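Local coordinates for 2-hydroxychromene-2-carboxylate isomerase (Pseudomonas putida, PDB 2IMF), which catalyses the reversible, glutathione-dependent isomerization of 2-hydroxychromene-2-carboxylate to trans-o-hydroxybenzylidenepyruvate in bacterial naphthalene degradation, at residues F93-A98 / E141-S146; R87-G92 / A103-V108. All coordinates share one frame; numbering follows the deposited sequence. Where two conformers were deposited one is given.

How the interactions relate
From the N terminus the chain first passes through 87-92, runs straight on into the loop 93-98, and then enters helix 99-115. There 103-108 turns back on 87-92, closing the short loop of interaction 2. Helix 125-133 follows before 141-146 returns to 93-98 in interaction 1, a longer closure. The two contacts therefore cross rather than nest. Their centres lie 9 Å apart and they touch directly, Phe93 CA packing 3.3 Å from Tyr105 CE2. Interaction 1 joins the loop to helix 137-145, and interaction 2 joins helix 87-92 to helix 99-115. The pair is a compact example of neighbouring stretches of a helical domain tied to different partners.

Interaction 1 of 2, residues F93-A98 / E141-S146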
loop_
_atom_site.group_PDB
_atom_site.type_symbol
_atom_site.label_atom_id
_atom_site.label_comp_id
_atom_site.label_asym_id
_atom_site.label_seq_id
_atom_site.Cartn_x
_atom_site.Cartn_y
_atom_site.Cartn_z
ATOM N N PHE A 93 -3.332 -15.894 -21.344
ATOM C CA PHE A 93 -4.106 -16.513 -20.285
ATOM C C PHE A 93 -5.438 -17.060 -20.827
ATOM O O PHE A 93 -5.916 -18.044 -20.311
ATOM C CB PHE A 93 -4.375 -15.493 -19.137
ATOM C CG PHE A 93 -5.427 -15.968 -18.176
ATOM C CD1 PHE A 93 -5.093 -16.883 -17.238
ATOM C CD2 PHE A 93 -6.758 -15.521 -18.248
ATOM C CE1 PHE A 93 -6.036 -17.432 -16.399
ATOM C CE2 PHE A 93 -7.723 -16.038 -17.415
ATOM C CZ PHE A 93 -7.343 -16.977 -16.493
ATOM N N TYR A 94 -6.029 -16.389 -21.782
ATOM C CA TYR A 94 -7.312 -16.829 -22.297
ATOM C C TYR A 94 -7.236 -18.060 -23.181
ATOM O O TYR A 94 -8.306 -18.541 -23.610
ATOM C CB TYR A 94 -8.004 -15.624 -22.968
ATOM C CG TYR A 94 -8.268 -14.574 -21.878
ATOM C CD1 TYR A 94 -9.283 -14.808 -20.957
ATOM C CD2 TYR A 94 -7.428 -13.455 -21.708
ATOM C CE1 TYR A 94 -9.488 -13.957 -19.861
ATOM C CE2 TYR A 94 -7.619 -12.580 -20.655
ATOM C CZ TYR A 94 -8.614 -12.873 -19.706
ATOM O OH TYR A 94 -8.838 -12.044 -18.629
ATOM N N TYR A 95 -6.062 -18.628 -23.405
ATOM C CA TYR A 95 -5.992 -19.950 -24.045
ATOM C C TYR A 95 -6.242 -21.052 -23.005
ATOM O O TYR A 95 -6.506 -22.157 -23.420
ATOM C CB TYR A 95 -4.562 -20.119 -24.566
ATOM C CG TYR A 95 -4.344 -21.298 -25.511
ATOM C CD1 TYR A 95 -4.642 -21.123 -26.850
ATOM C CD2 TYR A 95 -3.740 -22.508 -25.084
ATOM C CE1 TYR A 95 -4.425 -22.161 -27.787
ATOM C CE2 TYR A 95 -3.518 -23.543 -26.024
ATOM C CZ TYR A 95 -3.817 -23.290 -27.322
ATOM O OH TYR A 95 -3.598 -24.366 -28.201
ATOM N N SER A 96 -6.089 -20.808 -21.701
ATOM C CA SER A 96 -6.105 -21.874 -20.734
ATOM C C SER A 96 -7.521 -22.349 -20.528
ATOM O O SER A 96 -8.483 -21.617 -20.752
ATOM C CB SER A 96 -5.453 -21.424 -19.426
ATOM O OG SER A 96 -6.150 -20.381 -18.782
ATOM N N GLY A 97 -7.626 -23.619 -20.136
ATOM C CA GLY A 97 -8.956 -24.271 -20.076
ATOM C C GLY A 97 -9.521 -24.221 -18.670
ATOM O O GLY A 97 -9.858 -23.151 -18.153
ATOM N N ALA A 98 -9.589 -25.371 -18.019
ATOM C CA ALA A 98 -10.201 -25.410 -16.716
ATOM C C ALA A 98 -9.195 -24.982 -15.666
ATOM O O ALA A 98 -8.041 -24.632 -15.990
ATOM C CB ALA A 98 -10.751 -26.799 -16.420
ATOM N N GLU A 141 0.607 -19.878 -30.281
ATOM C CA GLU A 141 1.141 -18.666 -30.876
ATOM C C GLU A 141 0.107 -18.054 -31.838
ATOM O O GLU A 141 -0.080 -16.831 -31.933
ATOM C CB GLU A 141 2.428 -18.962 -31.642
ATOM C CG GLU A 141 3.588 -19.252 -30.683
ATOM C CD GLU A 141 4.839 -19.703 -31.364
ATOM O OE1 GLU A 141 4.836 -20.005 -32.588
ATOM O OE2 GLU A 141 5.837 -19.823 -30.635
ATOM N N HIS A 142 -0.627 -18.918 -32.574
ATOM C CA HIS A 142 -1.682 -18.396 -33.437
ATOM C C HIS A 142 -2.772 -17.741 -32.599
ATOM O O HIS A 142 -3.298 -16.680 -32.985
ATOM C CB HIS A 142 -2.293 -19.520 -34.307
ATOM C CG HIS A 142 -1.476 -19.830 -35.517
ATOM N ND1 HIS A 142 -0.260 -20.490 -35.465
ATOM C CD2 HIS A 142 -1.664 -19.480 -36.819
ATOM C CE1 HIS A 142 0.267 -20.532 -36.690
ATOM N NE2 HIS A 142 -0.586 -19.971 -37.526
ATOM N N PHE A 143 -3.165 -18.371 -31.500
ATOM C CA PHE A 143 -4.145 -17.759 -30.608
ATOM C C PHE A 143 -3.705 -16.354 -30.154
ATOM O O PHE A 143 -4.490 -15.381 -30.172
ATOM C CB PHE A 143 -4.388 -18.666 -29.408
ATOM C CG PHE A 143 -5.327 -18.059 -28.400
ATOM C CD1 PHE A 143 -6.727 -18.163 -28.565
ATOM C CD2 PHE A 143 -4.822 -17.373 -27.271
ATOM C CE1 PHE A 143 -7.562 -17.551 -27.656
ATOM C CE2 PHE A 143 -5.696 -16.796 -26.369
ATOM C CZ PHE A 143 -7.066 -16.891 -26.590
ATOM N N LEU A 144 -2.443 -16.228 -29.743
ATOM C CA LEU A 144 -1.928 -14.895 -29.249
ATOM C C LEU A 144 -2.134 -13.767 -30.216
ATOM O O LEU A 144 -2.364 -12.637 -29.788
ATOM C CB LEU A 144 -0.436 -14.974 -28.951
ATOM C CG LEU A 144 -0.180 -15.874 -27.756
ATOM C CD1 LEU A 144 1.328 -16.042 -27.538
ATOM C CD2 LEU A 144 -0.819 -15.352 -26.538
ATOM N N SER A 145 -2.085 -14.029 -31.513
ATOM C CA SER A 145 -2.190 -12.879 -32.448
ATOM C C SER A 145 -3.615 -12.800 -32.999
ATOM O O SER A 145 -3.900 -11.906 -33.796
ATOM C CB SER A 145 -1.176 -13.039 -33.548
ATOM O OG SER A 145 -1.480 -14.182 -34.275
ATOM N N SER A 146 -4.519 -13.659 -32.553
ATOM C CA SER A 146 -5.867 -13.702 -33.146
ATOM C C SER A 146 -6.742 -12.581 -32.610
ATOM O O SER A 146 -6.632 -12.124 -31.453
ATOM C CB SER A 146 -6.523 -15.043 -32.835
ATOM O OG SER A 146 -6.892 -15.164 -31.458
#
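Tyr95 turns the edge of its ring toward the face of Phe143 in an offset edge-to-face stack, with ring centroids 5.4 Å apart and planes at 65°. The touching falls near the root of the phenylalanine ring, where Tyr95 CD1 stands 3.5 Å from Phe143 CG. Tyr95 CB adds an off-centre CH-pi contact, 4.3 Å from the Phe143 ring centroid. Both side chains leave with CG anti to the backbone N (chi1 -168° for Tyr95, 176° for Phe143), and the two run alongside each other, pointing opposite ways, instead of meeting end on. The far end of the phenylalanine reaches Tyr94, one residue before Tyr95, its CZ lying 3.6 Å from the backbone C of Tyr94.

A second shell shapes each backbone. Phe93 O accepts both the backbone N and, at 2.8 Å, the OG of Ser96, which fastens the turn carrying the two tyrosines. Phe143 O is likewise gripped twice by Ser146, with OG at 2.7 Å on a carbonyl lone pair; the same OG caps Ala149 N at the start of helix 147-162. Tyr95 also meets the rings of Trp135 and Phe140.

The contact lies at the surface and joins the loop after helix 87-92 to helix 137-145. Tyr94 rests against helix 147-162, its OH hydrogen-bonded to Ala36 O of strand 31-36, while Phe93 packs on helix 99-115 and on that strand.

Interaction 2 of 2, residues R87-G92 / A103-V108; sequences RRMNIG and AAYVNV
Tyr105 reaches from helix 99-115 to the backbone of 87-92, where its hydroxyl donates a hydrogen bond to Met89 O at 2.7 Å. The bond meets the carbonyl in its own plane, on a lone pair, and the donor oxygen makes 124° with the carbonyl bond. Met89 O also lies near the plane of the phenol ring, at its edge, so the hydroxyl meets the carbonyl with little departure from either plane. With CG opposite the backbone N (chi1 -180°), the tyrosine spans the gap between helices whose nearest CA atoms, those of Gly92 and Tyr105, are 8.7 Å apart.

Gly92 meets the ring from another direction. Its O sits over one face, 3.7 Å above the plane and displaced toward the rim, while its C is 3.5 Å from Tyr105 CZ. Without a side chain at Gly92, the hydroxyl can settle close against the backbone. The Met89 side chain, bent at chi2 and chi3, runs at a slant to the tyrosine and touches it at the hydroxyl. Its CE contact is tentative, because the side chain was deposited in two conformers.

Trp135 lies nearly parallel to the Tyr105 ring, and Val129 and Leu133 of helix 125-133 also touch Tyr105. The result is a buried helix-helix contact pinned by a side-chain-to-backbone bond. It belongs to the helical domain that kappa class glutathione transferases and other DsbA-like proteins insert into the thioredoxin fold, here between strands 31-36 and 170-173.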
loop_
_atom_site.group_PDB
_atom_site.type_symbol
_atom_site.label_atom_id
_atom_site.label_comp_id
_atom_site.label_asym_id
_atom_site.label_seq_id
_atom_site.Cartn_x
_atom_site.Cartn_y
_atom_site.Cartn_z
ATOM N N ARG A 87 1.515 -7.534 -22.536
ATOM C CA ARG A 87 0.262 -7.737 -23.268
ATOM C C ARG A 87 0.120 -9.129 -23.833
ATOM O O ARG A 87 -0.942 -9.756 -23.680
ATOM C CB ARG A 87 0.226 -6.758 -24.437
ATOM C CG ARG A 87 -1.029 -6.935 -25.341
ATOM C CD ARG A 87 -1.129 -5.923 -26.535
ATOM N NE ARG A 87 -0.588 -4.589 -26.292
ATOM C CZ ARG A 87 -1.152 -3.621 -25.561
ATOM N NH1 ARG A 87 -2.311 -3.818 -24.936
ATOM N NH2 ARG A 87 -0.531 -2.444 -25.443
ATOM N N ARG A 88 1.152 -9.669 -24.479
ATOM C CA ARG A 88 1.030 -10.977 -25.112
ATOM C C ARG A 88 0.716 -12.073 -24.107
ATOM O O ARG A 88 -0.159 -12.915 -24.324
ATOM C CB ARG A 88 2.316 -11.281 -25.915
ATOM C CG ARG A 88 2.557 -12.759 -26.274
ATOM C CD ARG A 88 3.465 -12.980 -27.523
ATOM N NE ARG A 88 4.874 -12.612 -27.328
ATOM C CZ ARG A 88 5.681 -12.122 -28.266
ATOM N NH1 ARG A 88 5.258 -11.920 -29.513
ATOM N NH2 ARG A 88 6.930 -11.819 -27.953
ATOM N N MET A 89 1.467 -12.085 -22.976
ATOM C CA MET A 89 1.221 -13.116 -22.004
ATOM C C MET A 89 -0.112 -12.938 -21.284
ATOM O O MET A 89 -0.710 -13.947 -20.862
ATOM C CB MET A 89 2.392 -13.402 -21.048
ATOM C CG MET A 89 3.733 -13.692 -21.755
ATOM S SD MET A 89 3.730 -15.003 -22.977
ATOM C CE MET A 89 3.565 -16.455 -21.959
ATOM N N ASN A 90 -0.524 -11.699 -21.074
ATOM C CA ASN A 90 -1.875 -11.491 -20.491
ATOM C C ASN A 90 -2.962 -12.110 -21.412
ATOM O O ASN A 90 -3.888 -12.778 -20.943
ATOM C CB ASN A 90 -2.139 -9.973 -20.346
ATOM C CG ASN A 90 -1.421 -9.300 -19.187
ATOM O OD1 ASN A 90 -0.840 -9.946 -18.325
ATOM N ND2 ASN A 90 -1.487 -7.966 -19.201
ATOM N N ILE A 91 -2.842 -11.775 -22.721
ATOM C CA ILE A 91 -3.782 -12.348 -23.688
ATOM C C ILE A 91 -3.731 -13.890 -23.672
ATOM O O ILE A 91 -4.762 -14.606 -23.714
ATOM C CB ILE A 91 -3.448 -11.859 -25.044
ATOM C CG1 ILE A 91 -3.818 -10.388 -25.205
ATOM C CG2 ILE A 91 -4.184 -12.761 -26.058
ATOM C CD1 ILE A 91 -3.285 -9.651 -26.505
ATOM N N GLY A 92 -2.516 -14.431 -23.546
ATOM C CA GLY A 92 -2.355 -15.853 -23.590
ATOM C C GLY A 92 -3.056 -16.587 -22.460
ATOM O O GLY A 92 -3.367 -17.798 -22.581
ATOM N N ALA A 103 -4.609 -21.963 -13.488
ATOM C CA ALA A 103 -3.668 -21.705 -12.456
ATOM C C ALA A 103 -2.279 -22.063 -12.871
ATOM O O ALA A 103 -1.298 -21.397 -12.512
ATOM C CB ALA A 103 -4.049 -22.523 -11.204
ATOM N N ALA A 104 -2.124 -23.175 -13.609
ATOM C CA ALA A 104 -0.801 -23.587 -14.027
ATOM C C ALA A 104 -0.178 -22.538 -14.966
ATOM O O ALA A 104 0.988 -22.214 -14.809
ATOM C CB ALA A 104 -0.831 -24.944 -14.713
ATOM N N TYR A 105 -0.979 -22.053 -15.905
ATOM C CA TYR A 105 -0.479 -20.979 -16.815
ATOM C C TYR A 105 -0.049 -19.763 -15.986
ATOM O O TYR A 105 1.063 -19.254 -16.131
ATOM C CB TYR A 105 -1.507 -20.568 -17.819
ATOM C CG TYR A 105 -1.082 -19.481 -18.787
ATOM C CD1 TYR A 105 -0.315 -19.778 -19.889
ATOM C CD2 TYR A 105 -1.351 -18.186 -18.475
ATOM C CE1 TYR A 105 0.046 -18.768 -20.778
ATOM C CE2 TYR A 105 -1.009 -17.170 -19.312
ATOM C CZ TYR A 105 -0.268 -17.475 -20.484
ATOM O OH TYR A 105 0.071 -16.490 -21.363
ATOM N N VAL A 106 -0.907 -19.286 -15.100
ATOM C CA VAL A 106 -0.596 -18.082 -14.343
ATOM C C VAL A 106 0.666 -18.345 -13.527
ATOM O O VAL A 106 1.550 -17.460 -13.456
ATOM C CB VAL A 106 -1.816 -17.691 -13.511
ATOM C CG1 VAL A 106 -1.437 -16.571 -12.552
ATOM C CG2 VAL A 106 -2.947 -17.270 -14.436
ATOM N N ASN A 107 0.800 -19.516 -12.865
ATOM C CA ASN A 107 1.979 -19.789 -12.103
ATOM C C ASN A 107 3.252 -19.848 -12.934
ATOM O O ASN A 107 4.269 -19.284 -12.571
ATOM C CB ASN A 107 1.777 -21.137 -11.326
ATOM C CG ASN A 107 0.741 -21.046 -10.203
ATOM O OD1 ASN A 107 0.404 -19.961 -9.719
ATOM N ND2 ASN A 107 0.203 -22.204 -9.805
ATOM N N VAL A 108 3.186 -20.548 -14.049
ATOM C CA VAL A 108 4.401 -20.691 -14.847
ATOM C C VAL A 108 4.839 -19.329 -15.416
ATOM O O VAL A 108 6.034 -19.000 -15.385
ATOM C CB VAL A 108 4.088 -21.664 -16.034
ATOM C CG1 VAL A 108 5.115 -21.563 -17.135
ATOM C CG2 VAL A 108 3.956 -23.139 -15.507
#